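Local coordinates for protein inositol 2-dehydrogenase/D-chiro-inositol 3-dehydrogenase (Lactobacillus casei, PDB 4MIY) that oxidises myo-inositol and D-chiro-inositol to their keto derivatives, passing hydride to NAD bound on a Rossmann fold, at residues Glu29-Glu42 with Leu50-Leu62. Numbering follows the deposited sequence.
Sequences EVVAVTDIDHEAAE and LNAKVYPDDTSLL. With NAD (nicotinamide-adenine-dinucleotide), chain E.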
loop_
_atom_site.group_PDB
_atom_site.type_symbol
_atom_site.label_atom_id
_atom_site.label_comp_id
_atom_site.label_asym_id
_atom_site.label_seq_id
_atom_site.Cartn_x
_atom_site.Cartn_y
_atom_site.Cartn_z
ATOM N N GLU A 29 22.592 8.331 -34.994
ATOM C CA GLU A 29 22.407 7.395 -36.114
ATOM C C GLU A 29 23.493 6.352 -36.101
ATOM O O GLU A 29 24.632 6.674 -35.937
ATOM C CB GLU A 29 22.445 8.113 -37.456
ATOM C CG GLU A 29 22.366 7.200 -38.629
ATOM C CD GLU A 29 22.519 7.929 -39.946
ATOM O OE1 GLU A 29 23.077 9.017 -39.938
ATOM O OE2 GLU A 29 22.084 7.398 -40.976
ATOM N N VAL A 30 23.095 5.093 -36.263
ATOM C CA VAL A 30 24.040 4.005 -36.363
ATOM C C VAL A 30 24.491 3.911 -37.813
ATOM O O VAL A 30 23.716 3.655 -38.677
ATOM C CB VAL A 30 23.469 2.659 -35.922
ATOM C CG1 VAL A 30 24.531 1.656 -35.887
ATOM C CG2 VAL A 30 22.936 2.754 -34.551
ATOM N N VAL A 31 25.775 4.175 -38.019
ATOM C CA VAL A 31 26.370 4.213 -39.341
ATOM C C VAL A 31 27.413 3.129 -39.579
ATOM O O VAL A 31 27.898 2.999 -40.665
ATOM C CB VAL A 31 27.028 5.592 -39.621
ATOM C CG1 VAL A 31 26.074 6.695 -39.384
ATOM C CG2 VAL A 31 28.197 5.772 -38.785
ATOM N N ALA A 32 27.730 2.340 -38.570
ATOM C CA ALA A 32 28.665 1.232 -38.722
ATOM C C ALA A 32 28.387 0.186 -37.670
ATOM O O ALA A 32 27.927 0.507 -36.604
ATOM C CB ALA A 32 30.040 1.684 -38.597
ATOM N N VAL A 33 28.703 -1.053 -38.004
ATOM C CA VAL A 33 28.580 -2.172 -37.096
ATOM C C VAL A 33 29.654 -3.193 -37.376
ATOM O O VAL A 33 30.162 -3.260 -38.464
ATOM C CB VAL A 33 27.184 -2.891 -37.212
ATOM C CG1 VAL A 33 26.100 -2.000 -36.856
ATOM C CG2 VAL A 33 26.935 -3.379 -38.576
ATOM N N THR A 34 30.009 -3.963 -36.367
ATOM C CA THR A 34 30.816 -5.144 -36.560
ATOM C C THR A 34 30.465 -6.214 -35.534
ATOM O O THR A 34 30.091 -5.921 -34.433
ATOM C CB THR A 34 32.321 -4.822 -36.526
ATOM O OG1 THR A 34 33.078 -5.975 -36.879
ATOM C CG2 THR A 34 32.779 -4.362 -35.189
ATOM N N ASP A 35 30.638 -7.468 -35.918
ATOM C CA ASP A 35 30.401 -8.591 -35.042
ATOM C C ASP A 35 31.368 -9.697 -35.522
ATOM O O ASP A 35 31.677 -9.753 -36.683
ATOM C CB ASP A 35 28.939 -9.000 -35.198
ATOM C CG ASP A 35 28.443 -9.938 -34.095
ATOM O OD1 ASP A 35 28.749 -11.110 -34.140
ATOM O OD2 ASP A 35 27.717 -9.512 -33.198
ATOM N N ILE A 36 31.869 -10.544 -34.653
ATOM C CA ILE A 36 32.644 -11.672 -35.156
ATOM C C ILE A 36 31.812 -12.650 -35.878
ATOM O O ILE A 36 32.348 -13.515 -36.539
ATOM C CB ILE A 36 33.335 -12.410 -34.089
ATOM C CG1 ILE A 36 32.313 -13.034 -33.130
ATOM C CG2 ILE A 36 34.348 -11.543 -33.448
ATOM C CD1 ILE A 36 32.923 -13.605 -31.931
ATOM N N ASP A 37 30.508 -12.533 -35.743
ATOM C CA ASP A 37 29.566 -13.254 -36.536
ATOM C C ASP A 37 29.033 -12.324 -37.576
ATOM O O ASP A 37 28.035 -11.688 -37.407
ATOM C CB ASP A 37 28.453 -13.820 -35.672
ATOM C CG ASP A 37 27.353 -14.540 -36.462
ATOM O OD1 ASP A 37 27.280 -14.444 -37.670
ATOM O OD2 ASP A 37 26.518 -15.181 -35.839
ATOM N N HIS A 38 29.713 -12.294 -38.707
ATOM C CA HIS A 38 29.409 -11.366 -39.767
ATOM C C HIS A 38 27.976 -11.336 -40.169
ATOM O O HIS A 38 27.443 -10.340 -40.582
ATOM C CB HIS A 38 30.277 -11.672 -40.984
ATOM C CG HIS A 38 30.481 -10.492 -41.869
ATOM N ND1 HIS A 38 29.668 -10.227 -42.943
ATOM C CD2 HIS A 38 31.373 -9.478 -41.808
ATOM C CE1 HIS A 38 30.066 -9.114 -43.519
ATOM N NE2 HIS A 38 31.103 -8.644 -42.857
ATOM N N GLU A 39 27.346 -12.466 -40.011
ATOM C CA GLU A 39 25.984 -12.643 -40.336
ATOM C C GLU A 39 25.073 -11.907 -39.355
ATOM O O GLU A 39 24.026 -11.425 -39.724
ATOM C CB GLU A 39 25.714 -14.116 -40.213
ATOM C CG GLU A 39 24.323 -14.471 -40.233
ATOM C CD GLU A 39 23.807 -14.436 -41.605
ATOM O OE1 GLU A 39 24.613 -14.767 -42.501
ATOM O OE2 GLU A 39 22.617 -14.089 -41.805
ATOM N N ALA A 40 25.486 -11.856 -38.106
ATOM C CA ALA A 40 24.752 -11.117 -37.123
ATOM C C ALA A 40 24.805 -9.642 -37.476
ATOM O O ALA A 40 23.809 -8.969 -37.436
ATOM C CB ALA A 40 25.324 -11.374 -35.782
ATOM N N ALA A 41 25.962 -9.172 -37.874
ATOM C CA ALA A 41 26.125 -7.780 -38.235
ATOM C C ALA A 41 25.270 -7.402 -39.393
ATOM O O ALA A 41 24.640 -6.385 -39.393
ATOM C CB ALA A 41 27.541 -7.454 -38.475
ATOM N N GLU A 42 25.210 -8.279 -40.380
ATOM C CA GLU A 42 24.417 -8.017 -41.535
ATOM C C GLU A 42 22.934 -7.990 -41.252
ATOM O O GLU A 42 22.213 -7.231 -41.841
ATOM C CB GLU A 42 24.765 -9.018 -42.646
ATOM C CG GLU A 42 26.039 -8.662 -43.397
ATOM C CD GLU A 42 26.478 -9.757 -44.350
ATOM O OE1 GLU A 42 25.683 -10.669 -44.591
ATOM O OE2 GLU A 42 27.616 -9.708 -44.830
ATOM N N LEU A 50 19.231 0.263 -41.502
ATOM C CA LEU A 50 20.273 1.196 -41.272
ATOM C C LEU A 50 20.972 1.528 -42.569
ATOM O O LEU A 50 21.093 0.698 -43.430
ATOM C CB LEU A 50 21.284 0.564 -40.352
ATOM C CG LEU A 50 20.883 0.150 -38.951
ATOM C CD1 LEU A 50 22.046 -0.275 -38.227
ATOM C CD2 LEU A 50 20.250 1.277 -38.226
ATOM N N ASN A 51 21.396 2.770 -42.687
ATOM C CA ASN A 51 22.342 3.163 -43.690
ATOM C C ASN A 51 23.701 3.061 -43.064
ATOM O O ASN A 51 24.200 4.010 -42.509
ATOM C CB ASN A 51 22.048 4.577 -44.201
ATOM C CG ASN A 51 23.107 5.076 -45.157
ATOM O OD1 ASN A 51 23.157 4.660 -46.282
ATOM N ND2 ASN A 51 23.953 5.972 -44.698
ATOM N N ALA A 52 24.283 1.878 -43.102
ATOM C CA ALA A 52 25.491 1.635 -42.353
ATOM C C ALA A 52 26.444 0.652 -43.000
ATOM O O ALA A 52 26.017 -0.257 -43.654
ATOM C CB ALA A 52 25.118 1.118 -40.964
ATOM N N LYS A 53 27.724 0.824 -42.732
ATOM C CA LYS A 53 28.762 -0.108 -43.132
ATOM C C LYS A 53 28.960 -1.262 -42.176
ATOM O O LYS A 53 28.975 -1.104 -40.981
ATOM C CB LYS A 53 30.106 0.584 -43.341
ATOM C CG LYS A 53 31.282 -0.361 -43.573
ATOM C CD LYS A 53 32.422 0.214 -44.442
ATOM C CE LYS A 53 32.664 -0.629 -45.712
ATOM N NZ LYS A 53 33.167 -1.962 -45.395
ATOM N N VAL A 54 29.162 -2.437 -42.747
ATOM C CA VAL A 54 29.568 -3.564 -41.962
ATOM C C VAL A 54 31.059 -3.737 -42.018
ATOM O O VAL A 54 31.574 -4.061 -43.040
ATOM C CB VAL A 54 28.870 -4.834 -42.419
ATOM C CG1 VAL A 54 29.353 -5.956 -41.645
ATOM C CG2 VAL A 54 27.375 -4.686 -42.297
ATOM N N TYR A 55 31.751 -3.487 -40.932
ATOM C CA TYR A 55 33.182 -3.680 -40.851
ATOM C C TYR A 55 33.552 -5.081 -40.378
ATOM O O TYR A 55 32.878 -5.667 -39.562
ATOM C CB TYR A 55 33.818 -2.668 -39.927
ATOM C CG TYR A 55 33.859 -1.280 -40.479
ATOM C CD1 TYR A 55 34.871 -0.892 -41.297
ATOM C CD2 TYR A 55 32.882 -0.353 -40.170
ATOM C CE1 TYR A 55 34.916 0.352 -41.811
ATOM C CE2 TYR A 55 32.920 0.893 -40.679
ATOM C CZ TYR A 55 33.945 1.249 -41.485
ATOM O OH TYR A 55 34.014 2.500 -42.009
ATOM N N PRO A 56 34.633 -5.626 -40.921
ATOM C CA PRO A 56 35.033 -6.987 -40.584
ATOM C C PRO A 56 35.520 -7.120 -39.165
ATOM O O PRO A 56 35.452 -8.182 -38.634
ATOM C CB PRO A 56 36.177 -7.256 -41.560
ATOM C CG PRO A 56 36.551 -5.947 -42.121
ATOM C CD PRO A 56 35.400 -5.068 -42.045
ATOM N N ASP A 57 36.011 -6.057 -38.564
ATOM C CA ASP A 57 36.442 -6.103 -37.197
ATOM C C ASP A 57 36.361 -4.766 -36.462
ATOM O O ASP A 57 35.987 -3.776 -37.032
ATOM C CB ASP A 57 37.852 -6.676 -37.108
ATOM C CG ASP A 57 38.903 -5.744 -37.632
ATOM O OD1 ASP A 57 38.600 -4.874 -38.447
ATOM O OD2 ASP A 57 40.042 -5.894 -37.196
ATOM N N ASP A 58 36.745 -4.780 -35.202
ATOM C CA ASP A 58 36.694 -3.583 -34.409
ATOM C C ASP A 58 37.771 -2.608 -34.840
ATOM O O ASP A 58 37.552 -1.423 -34.853
ATOM C CB ASP A 58 36.687 -3.895 -32.909
ATOM C CG ASP A 58 37.897 -4.599 -32.456
ATOM O OD1 ASP A 58 38.645 -5.077 -33.311
ATOM O OD2 ASP A 58 38.120 -4.668 -31.241
ATOM N N THR A 59 38.930 -3.119 -35.236
ATOM C CA THR A 59 40.037 -2.238 -35.582
ATOM C C THR A 59 39.687 -1.370 -36.789
ATOM O O THR A 59 39.922 -0.184 -36.810
ATOM C CB THR A 59 41.362 -3.021 -35.841
ATOM O OG1 THR A 59 41.847 -3.592 -34.628
ATOM C CG2 THR A 59 42.407 -2.083 -36.315
ATOM N N SER A 60 39.076 -1.968 -37.774
ATOM C CA SER A 60 38.731 -1.235 -38.948
ATOM C C SER A 60 37.571 -0.261 -38.729
ATOM O O SER A 60 37.429 0.707 -39.444
ATOM C CB SER A 60 38.380 -2.187 -40.071
ATOM O OG SER A 60 37.425 -3.120 -39.671
ATOM N N LEU A 61 36.721 -0.560 -37.763
ATOM C CA LEU A 61 35.564 0.296 -37.527
ATOM C C LEU A 61 36.087 1.545 -36.907
ATOM O O LEU A 61 35.686 2.621 -37.253
ATOM C CB LEU A 61 34.508 -0.379 -36.629
ATOM C CG LEU A 61 33.225 0.393 -36.269
ATOM C CD1 LEU A 61 32.067 -0.536 -36.146
ATOM C CD2 LEU A 61 33.383 1.140 -35.015
ATOM N N LEU A 62 37.012 1.356 -36.000
ATOM C CA LEU A 62 37.555 2.418 -35.220
ATOM C C LEU A 62 38.426 3.383 -35.994
ATOM O O LEU A 62 38.771 4.412 -35.494
ATOM C CB LEU A 62 38.340 1.863 -34.064
ATOM C CG LEU A 62 37.509 1.248 -32.937
ATOM C CD1 LEU A 62 38.401 0.509 -31.972
ATOM C CD2 LEU A 62 36.742 2.297 -32.179
HETATM P PA NAD E . 25.128 -11.872 -26.919
HETATM O O1A NAD E . 25.935 -13.071 -26.810
HETATM O O2A NAD E . 23.830 -11.897 -27.408
HETATM O O5B NAD E . 25.750 -10.861 -27.968
HETATM C C5B NAD E . 27.075 -10.524 -28.031
HETATM C C4B NAD E . 27.472 -10.312 -29.499
HETATM O O4B NAD E . 28.841 -10.008 -29.490
HETATM C C3B NAD E . 27.438 -11.565 -30.362
HETATM O O3B NAD E . 26.790 -11.297 -31.536
HETATM C C2B NAD E . 28.876 -11.951 -30.573
HETATM O O2B NAD E . 29.095 -12.599 -31.802
HETATM C C1B NAD E . 29.542 -10.628 -30.578
HETATM N N9A NAD E . 30.949 -10.643 -30.244
HETATM C C8A NAD E . 31.571 -11.366 -29.367
HETATM N N7A NAD E . 32.855 -11.046 -29.265
HETATM C C5A NAD E . 33.065 -10.064 -30.120
HETATM C C6A NAD E . 34.182 -9.258 -30.571
HETATM N N6A NAD E . 35.391 -9.365 -30.079
HETATM N N1A NAD E . 33.924 -8.327 -31.459
HETATM C C2A NAD E . 32.770 -8.146 -31.984
HETATM N N3A NAD E . 31.718 -8.864 -31.656
HETATM C C4A NAD E . 31.815 -9.809 -30.741
HETATM O O3 NAD E . 25.292 -11.195 -25.500
HETATM P PN NAD E . 24.493 -9.882 -24.937
HETATM O O1N NAD E . 23.425 -10.340 -24.058
HETATM O O2N NAD E . 23.971 -9.132 -26.018
HETATM O O5D NAD E . 25.481 -9.194 -24.001
HETATM C C5D NAD E . 26.459 -8.347 -24.551
HETATM C C4D NAD E . 27.060 -7.467 -23.504
HETATM O O4D NAD E . 26.012 -6.673 -22.979
HETATM C C3D NAD E . 27.650 -8.266 -22.391
HETATM O O3D NAD E . 28.771 -7.584 -21.925
HETATM C C2D NAD E . 26.507 -8.225 -21.380
HETATM O O2D NAD E . 27.064 -8.371 -20.131
HETATM C C1D NAD E . 25.967 -6.838 -21.586
HETATM N N1N NAD E . 24.600 -6.695 -21.083
HETATM C C2N NAD E . 24.324 -5.763 -20.175
HETATM C C3N NAD E . 23.069 -5.600 -19.625
HETATM C C7N NAD E . 22.797 -4.517 -18.607
HETATM O O7N NAD E . 23.479 -3.546 -18.526
HETATM N N7N NAD E . 21.772 -4.692 -17.877
HETATM C C4N NAD E . 22.052 -6.414 -20.092
HETATM C C5N NAD E . 22.379 -7.355 -21.042
HETATM C C6N NAD E . 23.662 -7.479 -21.507
HETATM O O HOH W 1 21.570 4.378 -40.327
HETATM O O HOH W 2 31.121 -7.743 -39.071
HETATM O O HOH W 3 32.724 -6.304 -43.674
#
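Val33 and Lys53 fix the register of two parallel strands: Val33 N donates to Lys53 O at 3.0 Å, Tyr55 N to Val33 O and Lys53 N to Val31 O. Past the last bridge, with chi1 at -173°, Thr34 turns OG1 away from its own N and across to Tyr55 O, where it donates at 2.7 Å, 47° out of that carbonyl's plane. Water 2 links the same Tyr55 O to Asp35 N.

Side chains pack on both faces of this pairing. On one, Ala32 CB lies in the plane of the Tyr55 ring at its edge, 3.6 Å from CE2, and Leu61 CD1 also packs against Ala32 CB; Lys53 CG and Leu61 CA lie over opposite faces of the ring, each offset toward its rim, and Tyr55 OH is hydrogen-bonded to Asp64 OD2. On the other, Val54 CG2 meets Val33 CG2, while Val54 CG1 fits beneath helix 38-47, 3.9 Å from Ala41 CB and 3.4 Å from His38 NE2. Water 3 joins that nitrogen to Val54 O.

Beyond Thr34, Asp35 CB points away from 50-62, and its carboxylate meets the NAD ribose. Its OD1 accepts from NAD O2B and its OD2 from NAD O3B at 2.6 Å; OD1 also accepts from Asp37 N on its anti lone pair, closing an Asx turn, and OD2 from Thr10 N. Replacing Asp35 by alanine is likely to leave NAD O2B and O3B without this carboxylate and Asp37 N without its Asx-turn acceptor. This is the beta-alpha-beta unit of a Rossmann fold, with an acidic residue after the second strand gripping the adenosine ribose, as in NAD-dependent dehydrogenases.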